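PDB 1HJS: beta-1,4-galactanase from Thielavia heterothallica, which hydrolyses the beta-1,4-galactosidic linkages of type I arabinogalactans, as a family 53 glycoside hydrolase of clan GH-A. Local coordinates for residues E33-V44 / K67-G75. Residues are numbered along the deposited sequence; the frame is centred on the assembly and turned at random.
With SO4 (sulfate ion), chain H.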
ATOM      1  N   GLU A  33      -7.908   4.258  15.315  1.00 13.19           N
ATOM      2  CA  GLU A  33      -6.787   5.154  15.051  1.00 13.31           C
ATOM      3  C   GLU A  33      -5.965   5.438  16.307  1.00 13.72           C
ATOM      4  O   GLU A  33      -4.740   5.564  16.239  1.00 13.13           O
ATOM      5  CB  GLU A  33      -7.269   6.478  14.426  1.00 13.74           C
ATOM      6  CG  GLU A  33      -8.253   7.277  15.283  1.00 13.87           C
ATOM      7  CD  GLU A  33      -9.704   6.946  14.976  1.00 14.35           C
ATOM      8  OE1 GLU A  33     -10.015   5.757  14.744  1.00 13.55           O
ATOM      9  OE2 GLU A  33     -10.541   7.876  14.980  1.00 13.83           O
ATOM     10  N   ASN A  34      -6.631   5.536  17.454  1.00 14.00           N
ATOM     11  CA  ASN A  34      -5.927   5.800  18.703  1.00 14.72           C
ATOM     12  C   ASN A  34      -5.179   4.554  19.173  1.00 14.16           C
ATOM     13  O   ASN A  34      -4.106   4.649  19.762  1.00 14.00           O
ATOM     14  CB  ASN A  34      -6.908   6.277  19.773  1.00 15.99           C
ATOM     15  CG  ASN A  34      -7.621   7.555  19.368  1.00 17.52           C
ATOM     16  OD1 ASN A  34      -6.985   8.530  18.969  1.00 19.08           O
ATOM     17  ND2 ASN A  34      -8.939   7.556  19.468  1.00 19.17           N
ATOM     18  N   ILE A  35      -5.757   3.387  18.917  1.00 13.86           N
ATOM     19  CA  ILE A  35      -5.107   2.133  19.286  1.00 13.92           C
ATOM     20  C   ILE A  35      -3.831   2.012  18.452  1.00 13.86           C
ATOM     21  O   ILE A  35      -2.766   1.688  18.971  1.00 14.06           O
ATOM     22  CB  ILE A  35      -6.021   0.925  18.990  1.00 14.12           C
ATOM     23  CG1 ILE A  35      -7.254   0.975  19.897  1.00 13.58           C
ATOM     24  CG2 ILE A  35      -5.252  -0.376  19.204  1.00 14.81           C
ATOM     25  CD1 ILE A  35      -8.280  -0.108  19.615  1.00 14.61           C
ATOM     26  N   LEU A  36      -3.945   2.282  17.154  1.00 13.52           N
ATOM     27  CA  LEU A  36      -2.787   2.205  16.263  1.00 13.28           C
ATOM     28  C   LEU A  36      -1.693   3.173  16.703  1.00 13.53           C
ATOM     29  O   LEU A  36      -0.520   2.799  16.799  1.00 13.59           O
ATOM     30  CB  LEU A  36      -3.205   2.517  14.824  1.00 12.67           C
ATOM     31  CG  LEU A  36      -4.177   1.528  14.171  1.00 12.38           C
ATOM     32  CD1 LEU A  36      -4.635   2.074  12.821  1.00 11.34           C
ATOM     33  CD2 LEU A  36      -3.491   0.167  14.005  1.00 12.21           C
ATOM     34  N   ALA A  37      -2.078   4.415  16.984  1.00 13.08           N
ATOM     35  CA  ALA A  37      -1.121   5.424  17.415  1.00 13.61           C
ATOM     36  C   ALA A  37      -0.429   5.009  18.711  1.00 14.21           C
ATOM     37  O   ALA A  37       0.777   5.187  18.861  1.00 14.22           O
ATOM     38  CB  ALA A  37      -1.826   6.769  17.607  1.00 13.49           C
ATOM     39  N   ALA A  38      -1.197   4.448  19.639  1.00 14.07           N
ATOM     40  CA  ALA A  38      -0.651   4.024  20.925  1.00 14.68           C
ATOM     41  C   ALA A  38       0.360   2.897  20.765  1.00 15.13           C
ATOM     42  O   ALA A  38       1.247   2.729  21.605  1.00 14.63           O
ATOM     43  CB  ALA A  38      -1.780   3.585  21.856  1.00 15.40           C
ATOM     44  N   ASN A  39       0.235   2.131  19.685  1.00 14.84           N
ATOM     45  CA  ASN A  39       1.154   1.028  19.449  1.00 15.13           C
ATOM     46  C   ASN A  39       2.325   1.334  18.513  1.00 15.01           C
ATOM     47  O   ASN A  39       2.976   0.416  18.006  1.00 15.05           O
ATOM     48  CB  ASN A  39       0.390  -0.199  18.947  1.00 16.11           C
ATOM     49  CG  ASN A  39      -0.401  -0.877  20.050  1.00 16.40           C
ATOM     50  OD1 ASN A  39      -1.510  -0.455  20.394  1.00 17.54           O
ATOM     51  ND2 ASN A  39       0.173  -1.924  20.622  1.00 15.61           N
ATOM     52  N   GLY A  40       2.594   2.617  18.286  1.00 14.45           N
ATOM     53  CA  GLY A  40       3.725   2.991  17.451  1.00 13.88           C
ATOM     54  C   GLY A  40       3.474   3.359  16.001  1.00 13.08           C
ATOM     55  O   GLY A  40       4.369   3.866  15.335  1.00 13.25           O
ATOM     56  N   VAL A  41       2.274   3.100  15.498  1.00 12.76           N
ATOM     57  CA  VAL A  41       1.965   3.429  14.112  1.00 12.56           C
ATOM     58  C   VAL A  41       1.986   4.948  13.938  1.00 12.61           C
ATOM     59  O   VAL A  41       1.449   5.675  14.777  1.00 12.22           O
ATOM     60  CB  VAL A  41       0.575   2.890  13.713  1.00 12.30           C
ATOM     61  CG1 VAL A  41       0.227   3.330  12.290  1.00 12.33           C
ATOM     62  CG2 VAL A  41       0.563   1.362  13.805  1.00 12.46           C
ATOM     63  N   ASN A  42       2.613   5.433  12.867  1.00 12.56           N
ATOM     64  CA  ASN A  42       2.657   6.876  12.631  1.00 12.49           C
ATOM     65  C   ASN A  42       2.079   7.259  11.273  1.00 12.49           C
ATOM     66  O   ASN A  42       1.971   8.439  10.942  1.00 12.40           O
ATOM     67  CB  ASN A  42       4.089   7.419  12.773  1.00 13.08           C
ATOM     68  CG  ASN A  42       5.022   6.973  11.649  1.00 12.81           C
ATOM     69  OD1 ASN A  42       4.617   6.297  10.701  1.00 13.82           O
ATOM     70  ND2 ASN A  42       6.283   7.365  11.754  1.00 13.67           N
ATOM     71  N   THR A  43       1.671   6.256  10.500  1.00 12.20           N
ATOM     72  CA  THR A  43       1.113   6.501   9.177  1.00 11.74           C
ATOM     73  C   THR A  43       0.110   5.421   8.801  1.00 11.81           C
ATOM     74  O   THR A  43       0.334   4.240   9.062  1.00 10.90           O
ATOM     75  CB  THR A  43       2.217   6.498   8.091  1.00 12.39           C
ATOM     76  OG1 THR A  43       3.320   7.310   8.516  1.00 12.73           O
ATOM     77  CG2 THR A  43       1.666   7.040   6.768  1.00 11.45           C
ATOM     78  N   VAL A  44      -0.999   5.829   8.197  1.00 11.22           N
ATOM     79  CA  VAL A  44      -1.992   4.867   7.758  1.00 10.97           C
ATOM     80  C   VAL A  44      -2.159   4.972   6.250  1.00 11.20           C
ATOM     81  O   VAL A  44      -2.166   6.068   5.679  1.00 11.71           O
ATOM     82  CB  VAL A  44      -3.371   5.065   8.446  1.00 11.31           C
ATOM     83  CG1 VAL A  44      -3.268   4.690   9.918  1.00 11.13           C
ATOM     84  CG2 VAL A  44      -3.849   6.506   8.278  1.00 11.51           C
ATOM     85  N   LYS A  67      -9.425  12.332   8.136  1.00 13.43           N
ATOM     86  CA  LYS A  67      -9.595  13.352   9.170  1.00 13.99           C
ATOM     87  C   LYS A  67      -9.400  12.708  10.539  1.00 14.03           C
ATOM     88  O   LYS A  67      -8.799  13.300  11.428  1.00 14.01           O
ATOM     89  CB  LYS A  67     -10.990  13.981   9.086  1.00 15.15           C
ATOM     90  CG  LYS A  67     -11.176  14.952   7.939  1.00 16.76           C
ATOM     91  CD  LYS A  67     -12.626  15.377   7.855  1.00 18.90           C
ATOM     92  CE  LYS A  67     -12.840  16.416   6.777  1.00 20.84           C
ATOM     93  NZ  LYS A  67     -14.289  16.769   6.633  1.00 22.77           N
ATOM     94  N   ARG A  68      -9.903  11.488  10.698  1.00 13.66           N
ATOM     95  CA  ARG A  68      -9.780  10.773  11.963  1.00 13.73           C
ATOM     96  C   ARG A  68      -8.324  10.423  12.225  1.00 13.33           C
ATOM     97  O   ARG A  68      -7.845  10.524  13.357  1.00 12.30           O
ATOM     98  CB  ARG A  68     -10.632   9.498  11.945  1.00 13.33           C
ATOM     99  CG  ARG A  68     -12.122   9.760  12.132  1.00 13.56           C
ATOM    100  CD  ARG A  68     -12.946   8.494  11.909  1.00 13.62           C
ATOM    101  NE  ARG A  68     -12.514   7.390  12.760  1.00 13.49           N
ATOM    102  CZ  ARG A  68     -13.064   6.181  12.747  1.00 13.78           C
ATOM    103  NH1 ARG A  68     -14.075   5.910  11.924  1.00 12.15           N
ATOM    104  NH2 ARG A  68     -12.602   5.236  13.557  1.00 12.92           N
ATOM    105  N   ALA A  69      -7.616  10.019  11.172  1.00 13.42           N
ATOM    106  CA  ALA A  69      -6.208   9.665  11.303  1.00 13.61           C
ATOM    107  C   ALA A  69      -5.429  10.905  11.730  1.00 13.77           C
ATOM    108  O   ALA A  69      -4.598  10.853  12.642  1.00 13.35           O
ATOM    109  CB  ALA A  69      -5.664   9.131   9.967  1.00 13.87           C
ATOM    110  N   LYS A  70      -5.703  12.015  11.051  1.00 13.56           N
ATOM    111  CA  LYS A  70      -5.054  13.286  11.349  1.00 14.22           C
ATOM    112  C   LYS A  70      -5.265  13.676  12.818  1.00 14.36           C
ATOM    113  O   LYS A  70      -4.334  14.127  13.488  1.00 14.90           O
ATOM    114  CB  LYS A  70      -5.620  14.378  10.430  1.00 13.91           C
ATOM    115  CG  LYS A  70      -5.057  15.774  10.670  1.00 14.81           C
ATOM    116  CD  LYS A  70      -5.712  16.782   9.734  1.00 15.05           C
ATOM    117  CE  LYS A  70      -5.179  18.188   9.966  1.00 16.03           C
ATOM    118  NZ  LYS A  70      -5.899  19.183   9.128  1.00 15.02           N
ATOM    119  N   ALA A  71      -6.488  13.500  13.313  1.00 14.62           N
ATOM    120  CA  ALA A  71      -6.810  13.839  14.696  1.00 15.17           C
ATOM    121  C   ALA A  71      -6.061  12.943  15.685  1.00 15.20           C
ATOM    122  O   ALA A  71      -5.885  13.296  16.851  1.00 15.07           O
ATOM    123  CB  ALA A  71      -8.314  13.727  14.924  1.00 15.70           C
ATOM    124  N   ALA A  72      -5.621  11.780  15.219  1.00 15.05           N
ATOM    125  CA  ALA A  72      -4.881  10.858  16.074  1.00 15.26           C
ATOM    126  C   ALA A  72      -3.376  11.070  15.910  1.00 15.51           C
ATOM    127  O   ALA A  72      -2.568  10.341  16.491  1.00 15.84           O
ATOM    128  CB  ALA A  72      -5.250   9.416  15.739  1.00 15.25           C
ATOM    129  N   GLY A  73      -3.009  12.071  15.113  1.00 15.01           N
ATOM    130  CA  GLY A  73      -1.603  12.375  14.893  1.00 15.08           C
ATOM    131  C   GLY A  73      -0.923  11.460  13.889  1.00 14.79           C
ATOM    132  O   GLY A  73       0.304  11.356  13.859  1.00 15.18           O
ATOM    133  N   LEU A  74      -1.719  10.811  13.049  1.00 14.36           N
ATOM    134  CA  LEU A  74      -1.194   9.886  12.049  1.00 14.13           C
ATOM    135  C   LEU A  74      -1.116  10.495  10.655  1.00 13.77           C
ATOM    136  O   LEU A  74      -2.027  11.196  10.228  1.00 13.78           O
ATOM    137  CB  LEU A  74      -2.071   8.632  11.989  1.00 13.76           C
ATOM    138  CG  LEU A  74      -2.271   7.832  13.279  1.00 14.27           C
ATOM    139  CD1 LEU A  74      -3.303   6.728  13.053  1.00 13.72           C
ATOM    140  CD2 LEU A  74      -0.942   7.240  13.719  1.00 14.01           C
ATOM    141  N   GLY A  75      -0.022  10.220   9.952  1.00 13.77           N
ATOM    142  CA  GLY A  75       0.122  10.719   8.595  1.00 13.26           C
ATOM    143  C   GLY A  75      -0.738   9.847   7.697  1.00 12.97           C
ATOM    144  O   GLY A  75      -1.121   8.744   8.086  1.00 12.88           O
TER
HETATM  145  S   SO4 H 703       7.810   9.432  14.699  1.00 57.00           S
HETATM  146  O1  SO4 H 703       8.889  10.129  15.689  1.00 57.37           O
HETATM  147  O2  SO4 H 703       8.600   8.911  13.603  1.00 57.12           O
HETATM  148  O3  SO4 H 703       7.150   8.513  15.341  1.00 57.19           O
HETATM  149  O4  SO4 H 703       7.028  10.547  14.234  1.00 57.45           O
HETATM  150  O   HOH W   1      -9.647  10.363  15.251  1.00 12.42           O
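The guanidinium of R68 takes the carboxylate of E33 at its edge, side-on through NE and NH2, with the two flat groups turned 41° against each other. R68 NH2 donates to the syn lone pair of E33 OE1 at 2.9 Å, while R68 NE meets E33 OE2 at 3.0 Å from above the carboxylate plane, consistent with that turn. A water joins that same OE2 to R68 O, and E16 shares R68 NH2 in a second salt bridge. E33 gets there by folding CG between its own N and carbonyl carbon (chi1 60°), which lays E33 CG against A72 CB at 3.7 Å. Cut back to an alanine at E33, the contact would probably lose the paired grip on R68 NE and NH2, with E16 remaining as a partner of NH2, deprive the water of its carboxylate acceptor and uncover the A72 methyl.

Further in, the L74 side chain carries the apolar part of the contact. L74 CD1 lies against V44 CG1 (3.7 Å) and near E33 O; L74 CD2 touches A37 CB and V41 CG1 and comes to 3.0 Å from V41 O. V44 sends its other methyl, CG2, to A69 CB.

The backbones then pair as parallel strands: G75 N donates to N42 O, and G75 O accepts from V44 N, each at 2.9 Å, with T43 CA also directed at G75 O. N42 OD1 takes the T43 hydroxyl, which stands above the amide carbonyl plane, and also accepts from the backbone N of R5 in strand 4-8; N42 ND2 bonds T3 O and, weakly, a sulfate probably left from crystallisation.

Both helices stop in Schellman turns, at G40 and G73, before their chains enter the barrel. Helix 59-71 packs beside helix 32-38 in the (beta/alpha)8 fold, E33 touching both R68 and, just past the helix, A72. R68 also rests on helix 12-17, while strand 43-48 lies between strands 4-8 and 75-80, the latter completing the beta-alpha-beta unit.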